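Local structure of CRISPR-associated endonuclease C2c1 (Alicyclobacillus acidoterrestris, 5U31) at residues F395-L408 with R415-V427. The protein cuts DNA as an RNA-guided CRISPR effector of antiviral defence, recognising a protospacer adjacent motif next to the target sequence. The protein carries 3 engineered substitutions. Residues are numbered along the deposited sequence; the frame is centred on the assembly and turned at random.
Sequences FDKLGGNLHQYTFL and RRHAIRFHKLLKV. With nucleotides of chain B; nucleotides of chain C.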
loop_
_atom_site.group_PDB
_atom_site.type_symbol
_atom_site.label_atom_id
_atom_site.label_comp_id
_atom_site.label_asym_id
_atom_site.label_seq_id
_atom_site.Cartn_x
_atom_site.Cartn_y
_atom_site.Cartn_z
ATOM N N PHE A 395 3.277 -1.625 30.022
ATOM C CA PHE A 395 3.516 -2.498 31.165
ATOM C C PHE A 395 4.677 -3.412 30.808
ATOM O O PHE A 395 4.547 -4.249 29.911
ATOM C CB PHE A 395 2.272 -3.318 31.502
ATOM C CG PHE A 395 1.407 -2.710 32.558
ATOM C CD1 PHE A 395 1.664 -2.951 33.895
ATOM C CD2 PHE A 395 0.321 -1.921 32.218
ATOM C CE1 PHE A 395 0.870 -2.407 34.872
ATOM C CE2 PHE A 395 -0.481 -1.374 33.200
ATOM C CZ PHE A 395 -0.204 -1.618 34.528
ATOM N N ASP A 396 5.802 -3.264 31.496
ATOM C CA ASP A 396 6.936 -4.116 31.187
ATOM C C ASP A 396 6.647 -5.565 31.574
ATOM O O ASP A 396 5.792 -5.857 32.413
ATOM C CB ASP A 396 8.194 -3.615 31.895
ATOM C CG ASP A 396 9.111 -2.838 30.969
ATOM O OD1 ASP A 396 9.165 -3.178 29.766
ATOM O OD2 ASP A 396 9.778 -1.890 31.437
ATOM N N LYS A 397 7.360 -6.482 30.927
ATOM C CA LYS A 397 7.299 -7.890 31.285
ATOM C C LYS A 397 7.856 -8.103 32.691
ATOM O O LYS A 397 8.422 -7.199 33.309
ATOM C CB LYS A 397 8.098 -8.719 30.290
ATOM C CG LYS A 397 9.598 -8.488 30.416
ATOM C CD LYS A 397 10.338 -9.148 29.280
ATOM C CE LYS A 397 11.821 -8.848 29.306
ATOM N NZ LYS A 397 12.486 -9.483 28.127
ATOM N N LEU A 398 7.711 -9.328 33.196
ATOM C CA LEU A 398 8.281 -9.671 34.492
ATOM C C LEU A 398 9.792 -9.496 34.461
ATOM O O LEU A 398 10.481 -10.096 33.630
ATOM C CB LEU A 398 7.927 -11.105 34.872
ATOM C CG LEU A 398 7.330 -11.310 36.268
ATOM C CD1 LEU A 398 7.812 -12.594 36.886
ATOM C CD2 LEU A 398 7.589 -10.136 37.205
ATOM N N GLY A 399 10.305 -8.674 35.374
ATOM C CA GLY A 399 11.705 -8.331 35.422
ATOM C C GLY A 399 12.023 -6.953 34.885
ATOM O O GLY A 399 13.078 -6.404 35.215
ATOM N N GLY A 400 11.136 -6.382 34.078
ATOM C CA GLY A 400 11.359 -5.063 33.532
ATOM C C GLY A 400 11.354 -3.999 34.604
ATOM O O GLY A 400 11.020 -4.231 35.766
ATOM N N ASN A 401 11.738 -2.792 34.199
ATOM C CA ASN A 401 11.841 -1.700 35.152
ATOM C C ASN A 401 10.529 -0.970 35.362
ATOM O O ASN A 401 10.362 -0.304 36.388
ATOM C CB ASN A 401 12.915 -0.712 34.699
ATOM C CG ASN A 401 14.200 -1.399 34.312
ATOM O OD1 ASN A 401 14.490 -1.420 33.014
ATOM N ND2 ASN A 401 14.925 -1.910 35.165
ATOM N N LEU A 402 9.598 -1.073 34.427
ATOM C CA LEU A 402 8.319 -0.420 34.616
ATOM C C LEU A 402 7.441 -1.258 35.536
ATOM O O LEU A 402 7.829 -2.328 36.011
ATOM C CB LEU A 402 7.637 -0.190 33.275
ATOM C CG LEU A 402 8.284 0.845 32.364
ATOM C CD1 LEU A 402 7.440 1.014 31.114
ATOM C CD2 LEU A 402 8.447 2.161 33.110
ATOM N N HIS A 403 6.245 -0.752 35.810
ATOM C CA HIS A 403 5.198 -1.585 36.372
ATOM C C HIS A 403 5.017 -2.831 35.511
ATOM O O HIS A 403 4.817 -2.737 34.297
ATOM C CB HIS A 403 3.908 -0.777 36.440
ATOM C CG HIS A 403 3.819 0.281 35.387
ATOM N ND1 HIS A 403 4.417 1.515 35.521
ATOM C CD2 HIS A 403 3.220 0.283 34.174
ATOM C CE1 HIS A 403 4.183 2.236 34.439
ATOM N NE2 HIS A 403 3.457 1.512 33.606
ATOM N N GLN A 404 5.097 -3.997 36.143
ATOM C CA GLN A 404 5.198 -5.268 35.441
ATOM C C GLN A 404 3.872 -6.025 35.447
ATOM O O GLN A 404 2.903 -5.643 36.108
ATOM C CB GLN A 404 6.305 -6.124 36.066
ATOM C CG GLN A 404 7.683 -5.485 36.015
ATOM C CD GLN A 404 8.495 -5.731 37.270
ATOM O OE1 GLN A 404 8.952 -6.841 37.520
ATOM N NE2 GLN A 404 8.674 -4.688 38.070
ATOM N N TYR A 405 3.843 -7.122 34.687
ATOM C CA TYR A 405 2.696 -8.016 34.626
ATOM C C TYR A 405 3.194 -9.435 34.390
ATOM O O TYR A 405 4.225 -9.643 33.744
ATOM C CB TYR A 405 1.716 -7.624 33.511
ATOM C CG TYR A 405 2.197 -8.034 32.143
ATOM C CD1 TYR A 405 1.783 -9.228 31.568
ATOM C CD2 TYR A 405 3.082 -7.239 31.431
ATOM C CE1 TYR A 405 2.237 -9.620 30.324
ATOM C CE2 TYR A 405 3.538 -7.619 30.184
ATOM C CZ TYR A 405 3.112 -8.812 29.640
ATOM O OH TYR A 405 3.560 -9.201 28.404
ATOM N N THR A 406 2.453 -10.409 34.912
ATOM C CA THR A 406 2.657 -11.812 34.579
ATOM C C THR A 406 1.456 -12.319 33.798
ATOM O O THR A 406 0.316 -11.927 34.070
ATOM C CB THR A 406 2.845 -12.690 35.823
ATOM O OG1 THR A 406 1.674 -12.619 36.642
ATOM C CG2 THR A 406 4.034 -12.250 36.630
ATOM N N PHE A 407 1.719 -13.182 32.825
ATOM C CA PHE A 407 0.668 -13.921 32.141
ATOM C C PHE A 407 0.497 -15.265 32.837
ATOM O O PHE A 407 1.428 -16.077 32.866
ATOM C CB PHE A 407 1.017 -14.113 30.669
ATOM C CG PHE A 407 -0.084 -14.724 29.855
ATOM C CD1 PHE A 407 -0.191 -16.100 29.724
ATOM C CD2 PHE A 407 -0.998 -13.920 29.197
ATOM C CE1 PHE A 407 -1.197 -16.660 28.966
ATOM C CE2 PHE A 407 -2.004 -14.475 28.434
ATOM C CZ PHE A 407 -2.104 -15.845 28.319
ATOM N N LEU A 408 -0.684 -15.494 33.397
ATOM C CA LEU A 408 -0.964 -16.680 34.199
ATOM C C LEU A 408 -1.694 -17.701 33.333
ATOM O O LEU A 408 -2.865 -17.510 32.992
ATOM C CB LEU A 408 -1.785 -16.305 35.431
ATOM C CG LEU A 408 -1.090 -15.341 36.389
ATOM C CD1 LEU A 408 -2.080 -14.748 37.362
ATOM C CD2 LEU A 408 0.013 -16.054 37.126
ATOM N N ARG A 415 -8.710 -23.429 29.650
ATOM C CA ARG A 415 -8.224 -22.345 28.806
ATOM C C ARG A 415 -8.548 -20.978 29.394
ATOM O O ARG A 415 -8.575 -19.981 28.664
ATOM C CB ARG A 415 -8.788 -22.477 27.389
ATOM C CG ARG A 415 -8.146 -23.592 26.577
ATOM C CD ARG A 415 -8.912 -23.890 25.300
ATOM N NE ARG A 415 -8.232 -24.900 24.493
ATOM C CZ ARG A 415 -8.769 -25.507 23.438
ATOM N NH1 ARG A 415 -10.007 -25.215 23.060
ATOM N NH2 ARG A 415 -8.069 -26.412 22.766
ATOM N N ARG A 416 -8.784 -20.908 30.703
ATOM C CA ARG A 416 -9.114 -19.649 31.370
ATOM C C ARG A 416 -7.829 -19.032 31.906
ATOM O O ARG A 416 -7.447 -19.232 33.060
ATOM C CB ARG A 416 -10.130 -19.879 32.480
ATOM C CG ARG A 416 -11.411 -20.548 32.026
ATOM C CD ARG A 416 -12.573 -20.081 32.882
ATOM N NE ARG A 416 -13.785 -20.857 32.653
ATOM C CZ ARG A 416 -14.968 -20.554 33.176
ATOM N NH1 ARG A 416 -15.098 -19.484 33.952
ATOM N NH2 ARG A 416 -16.023 -21.315 32.920
ATOM N N HIS A 417 -7.149 -18.272 31.054
ATOM C CA HIS A 417 -5.913 -17.627 31.455
ATOM C C HIS A 417 -6.219 -16.354 32.237
ATOM O O HIS A 417 -7.374 -15.959 32.419
ATOM C CB HIS A 417 -5.047 -17.335 30.234
ATOM C CG HIS A 417 -4.923 -18.495 29.298
ATOM N ND1 HIS A 417 -4.268 -19.658 29.637
ATOM C CD2 HIS A 417 -5.380 -18.675 28.036
ATOM C CE1 HIS A 417 -4.321 -20.502 28.622
ATOM N NE2 HIS A 417 -4.991 -19.930 27.638
ATOM N N ALA A 418 -5.162 -15.703 32.710
ATOM C CA ALA A 418 -5.299 -14.488 33.493
ATOM C C ALA A 418 -4.032 -13.668 33.352
ATOM O O ALA A 418 -2.985 -14.165 32.930
ATOM C CB ALA A 418 -5.565 -14.787 34.973
ATOM N N ILE A 419 -4.142 -12.399 33.716
ATOM C CA ILE A 419 -3.003 -11.497 33.771
ATOM C C ILE A 419 -2.975 -10.875 35.154
ATOM O O ILE A 419 -4.002 -10.393 35.641
ATOM C CB ILE A 419 -3.076 -10.416 32.680
ATOM C CG1 ILE A 419 -2.383 -10.919 31.418
ATOM C CG2 ILE A 419 -2.436 -9.130 33.159
ATOM C CD1 ILE A 419 -3.130 -10.610 30.166
ATOM N N ARG A 420 -1.813 -10.908 35.794
ATOM C CA ARG A 420 -1.630 -10.276 37.092
ATOM C C ARG A 420 -0.884 -8.965 36.883
ATOM O O ARG A 420 0.301 -8.969 36.536
ATOM C CB ARG A 420 -0.874 -11.188 38.050
ATOM C CG ARG A 420 -0.898 -10.701 39.478
ATOM C CD ARG A 420 0.233 -11.303 40.281
ATOM N NE ARG A 420 0.240 -12.761 40.229
ATOM C CZ ARG A 420 -0.614 -13.537 40.887
ATOM N NH1 ARG A 420 -1.556 -12.995 41.647
ATOM N NH2 ARG A 420 -0.530 -14.854 40.779
ATOM N N PHE A 421 -1.576 -7.849 37.082
ATOM C CA PHE A 421 -0.919 -6.550 37.100
ATOM C C PHE A 421 -0.320 -6.331 38.485
ATOM O O PHE A 421 -1.050 -6.300 39.482
ATOM C CB PHE A 421 -1.906 -5.438 36.754
ATOM C CG PHE A 421 -2.543 -5.585 35.399
ATOM C CD1 PHE A 421 -1.977 -4.988 34.281
ATOM C CD2 PHE A 421 -3.713 -6.309 35.242
ATOM C CE1 PHE A 421 -2.562 -5.116 33.035
ATOM C CE2 PHE A 421 -4.306 -6.437 33.994
ATOM C CZ PHE A 421 -3.727 -5.842 32.890
ATOM N N HIS A 422 1.004 -6.185 38.552
ATOM C CA HIS A 422 1.653 -6.037 39.852
ATOM C C HIS A 422 1.379 -4.677 40.480
ATOM O O HIS A 422 1.472 -4.535 41.702
ATOM C CB HIS A 422 3.151 -6.280 39.711
ATOM C CG HIS A 422 3.478 -7.653 39.225
ATOM N ND1 HIS A 422 3.582 -8.735 40.072
ATOM C CD2 HIS A 422 3.687 -8.129 37.978
ATOM C CE1 HIS A 422 3.859 -9.817 39.368
ATOM N NE2 HIS A 422 3.930 -9.475 38.095
ATOM N N LYS A 423 1.056 -3.676 39.672
ATOM C CA LYS A 423 0.581 -2.396 40.167
ATOM C C LYS A 423 -0.514 -1.920 39.232
ATOM O O LYS A 423 -0.426 -2.117 38.019
ATOM C CB LYS A 423 1.697 -1.347 40.248
ATOM C CG LYS A 423 2.657 -1.531 41.404
ATOM C CD LYS A 423 3.513 -0.291 41.597
ATOM C CE LYS A 423 4.334 0.025 40.353
ATOM N NZ LYS A 423 5.281 1.143 40.602
ATOM N N LEU A 424 -1.541 -1.301 39.796
ATOM C CA LEU A 424 -2.679 -0.864 39.003
ATOM C C LEU A 424 -3.392 0.239 39.768
ATOM O O LEU A 424 -2.943 0.677 40.831
ATOM C CB LEU A 424 -3.612 -2.037 38.694
ATOM C CG LEU A 424 -4.419 -1.981 37.401
ATOM C CD1 LEU A 424 -3.494 -2.015 36.198
ATOM C CD2 LEU A 424 -5.392 -3.141 37.364
ATOM N N LEU A 425 -4.508 0.692 39.212
ATOM C CA LEU A 425 -5.356 1.683 39.850
ATOM C C LEU A 425 -6.711 1.067 40.147
ATOM O O LEU A 425 -7.252 0.308 39.337
ATOM C CB LEU A 425 -5.526 2.918 38.973
ATOM C CG LEU A 425 -4.284 3.790 38.847
ATOM C CD1 LEU A 425 -4.662 5.107 38.206
ATOM C CD2 LEU A 425 -3.666 4.011 40.214
ATOM N N LYS A 426 -7.247 1.394 41.312
ATOM C CA LYS A 426 -8.560 0.934 41.726
ATOM C C LYS A 426 -9.379 2.151 42.121
ATOM O O LYS A 426 -8.857 3.075 42.749
ATOM C CB LYS A 426 -8.445 -0.053 42.883
ATOM C CG LYS A 426 -9.682 -0.873 43.126
ATOM C CD LYS A 426 -9.330 -2.346 43.240
ATOM C CE LYS A 426 -8.950 -2.747 44.656
ATOM N NZ LYS A 426 -8.578 -4.192 44.700
ATOM N N VAL A 427 -10.651 2.168 41.734
ATOM C CA VAL A 427 -11.519 3.318 41.964
ATOM C C VAL A 427 -12.745 2.851 42.731
ATOM O O VAL A 427 -13.477 1.968 42.264
ATOM C CB VAL A 427 -11.920 4.004 40.649
ATOM C CG1 VAL A 427 -12.881 5.143 40.922
ATOM C CG2 VAL A 427 -10.680 4.522 39.931
ATOM P P G B 28 -18.828 -20.051 31.819
ATOM O OP1 G B 28 -17.826 -19.589 32.812
ATOM O OP2 G B 28 -20.239 -19.612 31.965
ATOM O "O5'" G B 28 -18.324 -19.631 30.366
ATOM C "C5'" G B 28 -17.081 -20.104 29.867
ATOM C "C4'" G B 28 -16.930 -19.862 28.385
ATOM O "O4'" G B 28 -17.993 -20.514 27.644
ATOM C "C3'" G B 28 -17.006 -18.419 27.926
ATOM O "O3'" G B 28 -15.811 -17.703 28.177
ATOM C "C2'" G B 28 -17.343 -18.568 26.446
ATOM O "O2'" G B 28 -16.190 -18.923 25.696
ATOM C "C1'" G B 28 -18.283 -19.772 26.475
ATOM N N9 G B 28 -19.696 -19.356 26.510
ATOM C C8 G B 28 -20.562 -19.416 27.574
ATOM N N7 G B 28 -21.753 -18.965 27.285
ATOM C C5 G B 28 -21.667 -18.583 25.954
ATOM C C6 G B 28 -22.645 -18.022 25.094
ATOM O O6 G B 28 -23.823 -17.739 25.345
ATOM N N1 G B 28 -22.127 -17.790 23.823
ATOM C C2 G B 28 -20.840 -18.064 23.429
ATOM N N2 G B 28 -20.532 -17.767 22.160
ATOM N N3 G B 28 -19.921 -18.586 24.222
ATOM C C4 G B 28 -20.402 -18.819 25.461
ATOM P P DA C 22 15.004 -6.640 28.093
ATOM O OP1 DA C 22 15.228 -7.820 27.223
ATOM O OP2 DA C 22 14.087 -6.683 29.261
ATOM O "O5'" DA C 22 16.397 -6.160 28.692
ATOM C "C5'" DA C 22 17.492 -5.986 27.856
ATOM C "C4'" DA C 22 18.715 -5.683 28.681
ATOM O "O4'" DA C 22 18.758 -4.265 28.968
ATOM C "C3'" DA C 22 18.771 -6.401 30.031
ATOM O "O3'" DA C 22 20.079 -6.903 30.228
ATOM C "C2'" DA C 22 18.430 -5.293 31.028
ATOM C "C1'" DA C 22 19.020 -4.076 30.332
ATOM N N9 DA C 22 18.429 -2.803 30.732
ATOM C C8 DA C 22 17.109 -2.453 30.692
ATOM N N7 DA C 22 16.871 -1.227 31.102
ATOM C C5 DA C 22 18.127 -0.736 31.422
ATOM C C6 DA C 22 18.568 0.515 31.916
ATOM N N6 DA C 22 17.746 1.539 32.178
ATOM N N1 DA C 22 19.888 0.671 32.131
ATOM C C2 DA C 22 20.712 -0.352 31.863
ATOM N N3 DA C 22 20.419 -1.564 31.395
ATOM C C4 DA C 22 19.097 -1.694 31.195
ATOM P P DA C 23 20.402 -7.968 31.389
ATOM O OP1 DA C 23 21.348 -8.948 30.801
ATOM O OP2 DA C 23 19.139 -8.398 32.040
ATOM O "O5'" DA C 23 21.215 -7.113 32.459
ATOM C "C5'" DA C 23 22.273 -6.286 32.027
ATOM C "C4'" DA C 23 22.670 -5.325 33.122
ATOM O "O4'" DA C 23 21.751 -4.203 33.154
ATOM C "C3'" DA C 23 22.654 -5.922 34.534
ATOM O "O3'" DA C 23 23.830 -5.555 35.200
ATOM C "C2'" DA C 23 21.437 -5.263 35.178
ATOM C "C1'" DA C 23 21.467 -3.910 34.497
ATOM N N9 DA C 23 20.212 -3.176 34.573
ATOM C C8 DA C 23 18.955 -3.640 34.293
ATOM N N7 DA C 23 18.011 -2.739 34.453
ATOM C C5 DA C 23 18.702 -1.608 34.866
ATOM C C6 DA C 23 18.281 -0.303 35.208
ATOM N N6 DA C 23 17.007 0.093 35.180
ATOM N N1 DA C 23 19.229 0.582 35.576
ATOM C C2 DA C 23 20.509 0.184 35.600
ATOM N N3 DA C 23 21.022 -1.010 35.306
ATOM C C4 DA C 23 20.058 -1.865 34.941
#
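Strand 405-408 pairs with strand 418-421 as an antiparallel hairpin, their directions 160° apart. Thr406 and Arg420 form a hydrogen-bonded pair through both their amides, and so do Leu408 and Ala418. The amide of His422 extends the pairing, reaching Gln404 O at 3.1 Å. Tyr405, Phe407, Ile419 and Phe421 put their side chains on one face of the sheet; Thr406, Leu408, Ala418 and Arg420 use the other.

On the first face, the edge of the Phe421 ring points at a face of the Phe395 ring, with centroids 5.2 Å apart and planes at 69°. His403 CD2 covers the opposite face of Phe395, and Lys423 O lies at the edge of the Phe395 ring, 3.4 Å from Phe395 CE1. Leu424 CD1 also touches Phe395 CZ, at 3.7 Å. Phe407, with CG anti to its backbone N (chi1 -173°), brings CD2 to 4.0 Å from Ile419 CG1. Its CZ meets His417 CB, and the two rings are oblique to each other.

The hairpin belongs to the WED-II (OBD-II) domain, and strand 437-441 extends the sheet beyond 418-421. Asn401, in the loop before the hairpin, binds the PAM of the target DNA. Arg416, just before the second strand, binds the sgRNA. Tyr405 OH bonds Gly478 O, next to Gly479, whose amide nitrogen binds the phosphate lock of the target strand.

On the other face, Arg420 and Thr406 lie side by side, pointing the same way. The Arg420 chain bends at chi3, and Leu408 CD1 sits over one face of its guanidinium, off centre. The His422 ring presents its edge to the first strand, where it faces the backbone at Gln404 O and Tyr405 N. Leu398 CD2 approaches His422 NE2 at 3.8 Å.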